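Local coordinates for protein soluble lytic transglycosylase B3 (PDB 5ANZ) that probably cleaves bacterial peptidoglycan as a lytic transglycosylase in cell-wall turnover, and carries a calcium ion and a putative peptidoglycan-binding domain, at residues A[362-367]-A[412-417]; A[396-399]-A[404-407]. One frame throughout, in Å; residues are numbered along the deposited sequence.

Both contacts belong to the putative peptidoglycan-binding domain near the C-terminus, built on helices 362-374, 388-401 and 411-417. Interaction 1 brings the first and last of these helices together through van der Waals packing of a leucine; interaction 2 ties the middle helix, by a glutamine amide, to the loop that leads into the last one. Their centres lie about 14 Å apart, and they meet in the domain interior, where Leu417 CD2 of interaction 1 packs at 3.7 Å on Cys397 SG of interaction 2. Both lie away from the calcium site and from the residues that bind N-acetyl-D-glucosamine.

Interaction 1. Residues A[362-367]-A[412-417]; sequences RSQRIE and ALLDRL
Leu414 reaches from helix 411-417 to helix 362-374 and sets its CD2 methyl against two neighbouring side chains, Gln364 and Glu367, one helical turn apart. The methyl meets the aliphatic start of Gln364, with Leu414 CD2 3.8 Å from Gln364 CG and 3.9 Å from Gln364 CB. Glu367 OE1 comes within 3.7 Å of the same Leu414 CD2, the glutamate chain running at about a right angle to the leucine. The second methyl, Leu414 CD1, approaches the backbone of the facing helix, 4.2 Å from Glu367 C. Glu367 has its CG opposite the backbone N (chi1 -168°) and is extended from there, which carries the carboxylate across the leucine.

No hydrogen bond links the two segments; the polar ends of Gln364 and Glu367 have partners elsewhere. Glu367 OE2 forms a salt bridge with Arg418, just past helix 411-417, and Gln364 OE1 accepts a hydrogen bond from Ser361 N, just ahead of helix 362-374. The contact is small, 143 Å² in all, with Gln364 and Leu414 as the nearest backbone pair, 7.9 Å between their CA atoms. Deeper in the domain, Leu413, Leu414 and Leu417 all touch Leu368 of helix 362-374, while Leu413 and Leu417 also pack against helix 388-401, so that helix 411-417 rests on both other helices.

Interaction 2. Residues A[396-399]-A[404-407]; sequences ACQQ and PADG
The side-chain amide of Gln398 points into the loop 404-407 and bonds there with both its oxygen and its nitrogen. Gln398 OE1 accepts a hydrogen bond from Gly407 N at 2.9 Å, received in the carbonyl plane on a lone pair. Gln398 NE2 donates to Asp406 OD1, also at 2.9 Å and nearly in the amide plane. The carboxylate is twisted against this amide, the two planes lying 47° apart, and OD1 is met on its syn side but 32° out of the carboxylate plane. Asp406 curls back to make this possible: its CB is directed away from the helix, yet a chi1 of 58° places CG between the backbone N and carbonyl carbon and returns OD1 to the glutamine.

The end of the Gln398 chain also lies close to the loop backbone, Gln398 CD 3.4 Å from Pro404 O and Gln398 OE1 3.3 Å from Ala405 CA. Ala405 is the centre of an inverse gamma turn, closed by a weak bond from Asp406 N to Pro404 O. Its methyl packs on Gln399, with Ala405 CB 3.7 Å from Gln399 CG.

Asp406 OD1 also accepts from Tyr408 N, while OD2 accepts from His309 N, in the loop between strands 300-304 and 313-316. The buried carboxylate thus receives three N-H donors, which would tend to favour its ionised form. The bonds from Gly407 N and to Asp406 OD1 fix which way round the Gln398 amide lies, with oxygen toward the main-chain donor and nitrogen toward the acid.

Interaction 1. Residues A[362-367]-A[412-417]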
ATOM      1  N   ARG A 362     -15.287   6.516  11.139  1.00 39.98           N
ATOM      2  CA  ARG A 362     -15.841   5.281  10.593  1.00 43.77           C
ATOM      3  C   ARG A 362     -17.374   5.272  10.650  1.00 45.93           C
ATOM      4  O   ARG A 362     -18.042   4.941   9.665  1.00 40.28           O
ATOM      5  CB  ARG A 362     -15.287   4.064  11.331  1.00 51.39           C
ATOM      6  CG  ARG A 362     -15.748   2.748  10.734  1.00 57.37           C
ATOM      7  CD  ARG A 362     -15.320   1.562  11.573  1.00 73.56           C
ATOM      8  NE  ARG A 362     -15.899   0.320  11.067  1.00 84.72           N
ATOM      9  CZ  ARG A 362     -17.130  -0.096  11.344  1.00 90.54           C
ATOM     10  NH1 ARG A 362     -17.918   0.633  12.124  1.00 88.85           N
ATOM     11  NH2 ARG A 362     -17.575  -1.240  10.842  1.00 94.68           N
ATOM     12  N   SER A 363     -17.934   5.642  11.796  1.00 39.27           N
ATOM     13  CA  SER A 363     -19.383   5.682  11.920  1.00 38.19           C
ATOM     14  C   SER A 363     -19.944   6.762  10.993  1.00 41.94           C
ATOM     15  O   SER A 363     -21.039   6.622  10.470  1.00 37.26           O
ATOM     16  CB  SER A 363     -19.813   5.924  13.365  1.00 54.68           C
ATOM     17  OG  SER A 363     -19.319   7.155  13.851  1.00 62.44           O
ATOM     18  N   GLN A 364     -19.174   7.822  10.768  1.00 36.96           N
ATOM     19  CA  GLN A 364     -19.614   8.886   9.869  1.00 35.85           C
ATOM     20  C   GLN A 364     -19.636   8.444   8.414  1.00 32.93           C
ATOM     21  O   GLN A 364     -20.485   8.904   7.634  1.00 33.06           O
ATOM     22  CB  GLN A 364     -18.726  10.123  10.030  1.00 38.17           C
ATOM     23  CG  GLN A 364     -19.078  10.953  11.253  1.00 44.74           C
ATOM     24  CD  GLN A 364     -18.128  12.109  11.477  1.00 50.96           C
ATOM     25  OE1 GLN A 364     -17.010  12.119  10.962  1.00 42.62           O
ATOM     26  NE2 GLN A 364     -18.571  13.095  12.251  1.00 58.65           N
ATOM     27  N   ARG A 365     -18.706   7.569   8.033  1.00 35.69           N
ATOM     28  CA  ARG A 365     -18.700   7.049   6.667  1.00 34.39           C
ATOM     29  C   ARG A 365     -19.928   6.177   6.417  1.00 34.50           C
ATOM     30  O   ARG A 365     -20.515   6.192   5.326  1.00 32.43           O
ATOM     31  CB  ARG A 365     -17.426   6.256   6.391  1.00 34.20           C
ATOM     32  CG  ARG A 365     -16.156   7.114   6.354  1.00 34.43           C
ATOM     33  CD  ARG A 365     -14.964   6.341   5.800  1.00 40.28           C
ATOM     34  NE  ARG A 365     -14.608   5.184   6.618  1.00 41.49           N
ATOM     35  CZ  ARG A 365     -13.767   5.224   7.648  1.00 48.50           C
ATOM     36  NH1 ARG A 365     -13.198   6.369   8.004  1.00 44.99           N
ATOM     37  NH2 ARG A 365     -13.498   4.119   8.326  1.00 53.36           N
ATOM     38  N   ILE A 366     -20.311   5.408   7.427  1.00 32.32           N
ATOM     39  CA  ILE A 366     -21.508   4.581   7.336  1.00 32.92           C
ATOM     40  C   ILE A 366     -22.737   5.459   7.279  1.00 32.93           C
ATOM     41  O   ILE A 366     -23.652   5.225   6.474  1.00 34.06           O
ATOM     42  CB  ILE A 366     -21.598   3.606   8.530  1.00 34.28           C
ATOM     43  CG1 ILE A 366     -20.568   2.493   8.349  1.00 35.15           C
ATOM     44  CG2 ILE A 366     -23.012   3.036   8.669  1.00 38.86           C
ATOM     45  CD1 ILE A 366     -20.215   1.774   9.640  1.00 38.18           C
ATOM     46  N   GLU A 367     -22.753   6.486   8.122  1.00 33.22           N
ATOM     47  CA  GLU A 367     -23.875   7.412   8.142  1.00 33.61           C
ATOM     48  C   GLU A 367     -24.008   8.087   6.781  1.00 32.81           C
ATOM     49  O   GLU A 367     -25.122   8.260   6.281  1.00 33.62           O
ATOM     50  CB  GLU A 367     -23.711   8.466   9.237  1.00 36.42           C
ATOM     51  CG  GLU A 367     -24.976   9.278   9.490  1.00 37.58           C
ATOM     52  CD  GLU A 367     -24.773  10.399  10.493  1.00 59.73           C
ATOM     53  OE1 GLU A 367     -23.667  10.507  11.068  1.00 63.58           O
ATOM     54  OE2 GLU A 367     -25.727  11.179  10.701  1.00 70.85           O
ATOM     55  N   ALA A 412     -18.895  18.569   6.202  1.00 44.12           N
ATOM     56  CA  ALA A 412     -19.860  19.556   5.731  1.00 43.60           C
ATOM     57  C   ALA A 412     -20.905  18.913   4.818  1.00 37.48           C
ATOM     58  O   ALA A 412     -22.074  19.304   4.831  1.00 39.42           O
ATOM     59  CB  ALA A 412     -19.153  20.689   5.012  1.00 51.21           C
ATOM     60  N   LEU A 413     -20.487  17.923   4.032  1.00 37.05           N
ATOM     61  CA  LEU A 413     -21.432  17.175   3.199  1.00 35.68           C
ATOM     62  C   LEU A 413     -22.406  16.394   4.069  1.00 36.43           C
ATOM     63  O   LEU A 413     -23.614  16.387   3.830  1.00 38.47           O
ATOM     64  CB  LEU A 413     -20.700  16.219   2.264  1.00 34.67           C
ATOM     65  CG  LEU A 413     -21.577  15.310   1.401  1.00 36.79           C
ATOM     66  CD1 LEU A 413     -22.509  16.130   0.519  1.00 34.91           C
ATOM     67  CD2 LEU A 413     -20.693  14.394   0.554  1.00 35.96           C
ATOM     68  N   LEU A 414     -21.869  15.724   5.082  1.00 35.69           N
ATOM     69  CA  LEU A 414     -22.703  15.020   6.035  1.00 37.10           C
ATOM     70  C   LEU A 414     -23.666  15.984   6.752  1.00 41.41           C
ATOM     71  O   LEU A 414     -24.835  15.653   6.967  1.00 41.73           O
ATOM     72  CB  LEU A 414     -21.833  14.275   7.050  1.00 38.10           C
ATOM     73  CG  LEU A 414     -22.552  13.209   7.871  1.00 47.80           C
ATOM     74  CD1 LEU A 414     -23.221  12.197   6.946  1.00 52.53           C
ATOM     75  CD2 LEU A 414     -21.570  12.521   8.801  1.00 49.91           C
ATOM     76  N   ASP A 415     -23.180  17.174   7.114  1.00 40.47           N
ATOM     77  CA  ASP A 415     -24.021  18.168   7.796  1.00 43.08           C
ATOM     78  C   ASP A 415     -25.148  18.680   6.896  1.00 51.90           C
ATOM     79  O   ASP A 415     -26.265  18.929   7.357  1.00 53.09           O
ATOM     80  CB  ASP A 415     -23.186  19.356   8.277  1.00 44.66           C
ATOM     81  CG  ASP A 415     -22.300  19.011   9.454  1.00 62.68           C
ATOM     82  OD1 ASP A 415     -22.632  18.059  10.194  1.00 62.04           O
ATOM     83  OD2 ASP A 415     -21.273  19.699   9.642  1.00 75.37           O
ATOM     84  N   ARG A 416     -24.845  18.861   5.618  1.00 49.67           N
ATOM     85  CA  ARG A 416     -25.853  19.309   4.663  1.00 53.19           C
ATOM     86  C   ARG A 416     -26.926  18.235   4.501  1.00 50.10           C
ATOM     87  O   ARG A 416     -28.122  18.529   4.491  1.00 51.52           O
ATOM     88  CB  ARG A 416     -25.213  19.641   3.313  1.00 38.82           C
ATOM     89  CG  ARG A 416     -26.205  19.996   2.223  1.00 59.73           C
ATOM     90  CD  ARG A 416     -26.961  21.279   2.537  1.00 65.11           C
ATOM     91  NE  ARG A 416     -27.024  22.161   1.375  1.00 67.12           N
ATOM     92  CZ  ARG A 416     -27.918  22.048   0.398  1.00 76.61           C
ATOM     93  NH1 ARG A 416     -28.829  21.085   0.439  1.00 82.48           N
ATOM     94  NH2 ARG A 416     -27.899  22.896  -0.621  1.00 73.82           N
ATOM     95  N   LEU A 417     -26.480  16.988   4.391  1.00 47.48           N
ATOM     96  CA  LEU A 417     -27.369  15.844   4.223  1.00 41.94           C
ATOM     97  C   LEU A 417     -28.376  15.671   5.354  1.00 52.77           C
ATOM     98  O   LEU A 417     -29.482  15.187   5.124  1.00 57.70           O
ATOM     99  CB  LEU A 417     -26.540  14.565   4.079  1.00 38.36           C
ATOM    100  CG  LEU A 417     -25.980  14.317   2.678  1.00 41.94           C
ATOM    101  CD1 LEU A 417     -24.869  13.280   2.713  1.00 43.56           C
ATOM    102  CD2 LEU A 417     -27.093  13.866   1.750  1.00 46.10           C
TER

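Interaction 2. Residues A[396-399]-A[404-407]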
ATOM      1  N   ALA A 396     -23.003  12.644  -7.378  1.00 31.31           N
ATOM      2  CA  ALA A 396     -24.376  12.996  -7.754  1.00 32.66           C
ATOM      3  C   ALA A 396     -24.982  13.938  -6.713  1.00 33.36           C
ATOM      4  O   ALA A 396     -25.707  14.882  -7.043  1.00 33.81           O
ATOM      5  CB  ALA A 396     -25.236  11.752  -7.897  1.00 34.47           C
ATOM      6  N   CYS A 397     -24.663  13.677  -5.446  1.00 33.55           N
ATOM      7  CA  CYS A 397     -25.183  14.495  -4.367  1.00 31.88           C
ATOM      8  C   CYS A 397     -24.556  15.887  -4.387  1.00 36.62           C
ATOM      9  O   CYS A 397     -25.248  16.895  -4.190  1.00 33.04           O
ATOM     10  CB  CYS A 397     -24.937  13.811  -3.025  1.00 31.29           C
ATOM     11  SG  CYS A 397     -25.782  14.602  -1.651  1.00 40.03           S
ATOM     12  N   GLN A 398     -23.250  15.946  -4.634  1.00 31.21           N
ATOM     13  CA  GLN A 398     -22.563  17.232  -4.720  1.00 36.06           C
ATOM     14  C   GLN A 398     -23.175  18.086  -5.832  1.00 37.33           C
ATOM     15  O   GLN A 398     -23.435  19.277  -5.649  1.00 33.81           O
ATOM     16  CB  GLN A 398     -21.061  17.025  -4.940  1.00 31.22           C
ATOM     17  CG  GLN A 398     -20.366  16.428  -3.728  1.00 29.80           C
ATOM     18  CD  GLN A 398     -18.923  16.044  -4.004  1.00 34.72           C
ATOM     19  OE1 GLN A 398     -18.615  15.424  -5.024  1.00 31.26           O
ATOM     20  NE2 GLN A 398     -18.029  16.407  -3.086  1.00 36.26           N
ATOM     21  N   GLN A 399     -23.428  17.464  -6.979  1.00 33.02           N
ATOM     22  CA  GLN A 399     -24.041  18.165  -8.102  1.00 37.26           C
ATOM     23  C   GLN A 399     -25.445  18.656  -7.748  1.00 40.14           C
ATOM     24  O   GLN A 399     -25.848  19.743  -8.161  1.00 42.89           O
ATOM     25  CB  GLN A 399     -24.070  17.259  -9.337  1.00 42.76           C
ATOM     26  CG  GLN A 399     -22.687  17.064  -9.952  1.00 62.88           C
ATOM     27  CD  GLN A 399     -22.596  15.859 -10.872  1.00 78.50           C
ATOM     28  OE1 GLN A 399     -23.212  14.823 -10.624  1.00 83.05           O
ATOM     29  NE2 GLN A 399     -21.813  15.989 -11.938  1.00 86.74           N
ATOM     30  N   PRO A 404     -18.742  21.418  -6.388  1.00 37.88           N
ATOM     31  CA  PRO A 404     -17.841  20.687  -7.284  1.00 37.24           C
ATOM     32  C   PRO A 404     -17.933  19.187  -7.017  1.00 33.95           C
ATOM     33  O   PRO A 404     -17.931  18.770  -5.856  1.00 42.80           O
ATOM     34  CB  PRO A 404     -16.460  21.243  -6.926  1.00 42.83           C
ATOM     35  CG  PRO A 404     -16.739  22.588  -6.331  1.00 36.72           C
ATOM     36  CD  PRO A 404     -18.024  22.408  -5.572  1.00 44.54           C
ATOM     37  N   ALA A 405     -18.022  18.390  -8.076  1.00 32.94           N
ATOM     38  CA  ALA A 405     -18.254  16.956  -7.925  1.00 31.81           C
ATOM     39  C   ALA A 405     -16.952  16.162  -7.861  1.00 40.93           C
ATOM     40  O   ALA A 405     -16.632  15.410  -8.783  1.00 36.71           O
ATOM     41  CB  ALA A 405     -19.127  16.451  -9.075  1.00 39.85           C
ATOM     42  N   ASP A 406     -16.199  16.319  -6.774  1.00 35.18           N
ATOM     43  CA  ASP A 406     -14.898  15.661  -6.681  1.00 34.31           C
ATOM     44  C   ASP A 406     -14.978  14.270  -6.038  1.00 30.86           C
ATOM     45  O   ASP A 406     -13.982  13.544  -5.992  1.00 35.03           O
ATOM     46  CB  ASP A 406     -13.895  16.544  -5.918  1.00 34.70           C
ATOM     47  CG  ASP A 406     -14.352  16.893  -4.502  1.00 36.95           C
ATOM     48  OD1 ASP A 406     -15.309  16.269  -3.988  1.00 35.08           O
ATOM     49  OD2 ASP A 406     -13.729  17.798  -3.890  1.00 35.54           O
ATOM     50  N   GLY A 407     -16.154  13.899  -5.547  1.00 33.41           N
ATOM     51  CA  GLY A 407     -16.325  12.594  -4.931  1.00 30.52           C
ATOM     52  C   GLY A 407     -15.639  12.456  -3.588  1.00 34.77           C
ATOM     53  O   GLY A 407     -15.548  11.360  -3.041  1.00 35.45           O
TER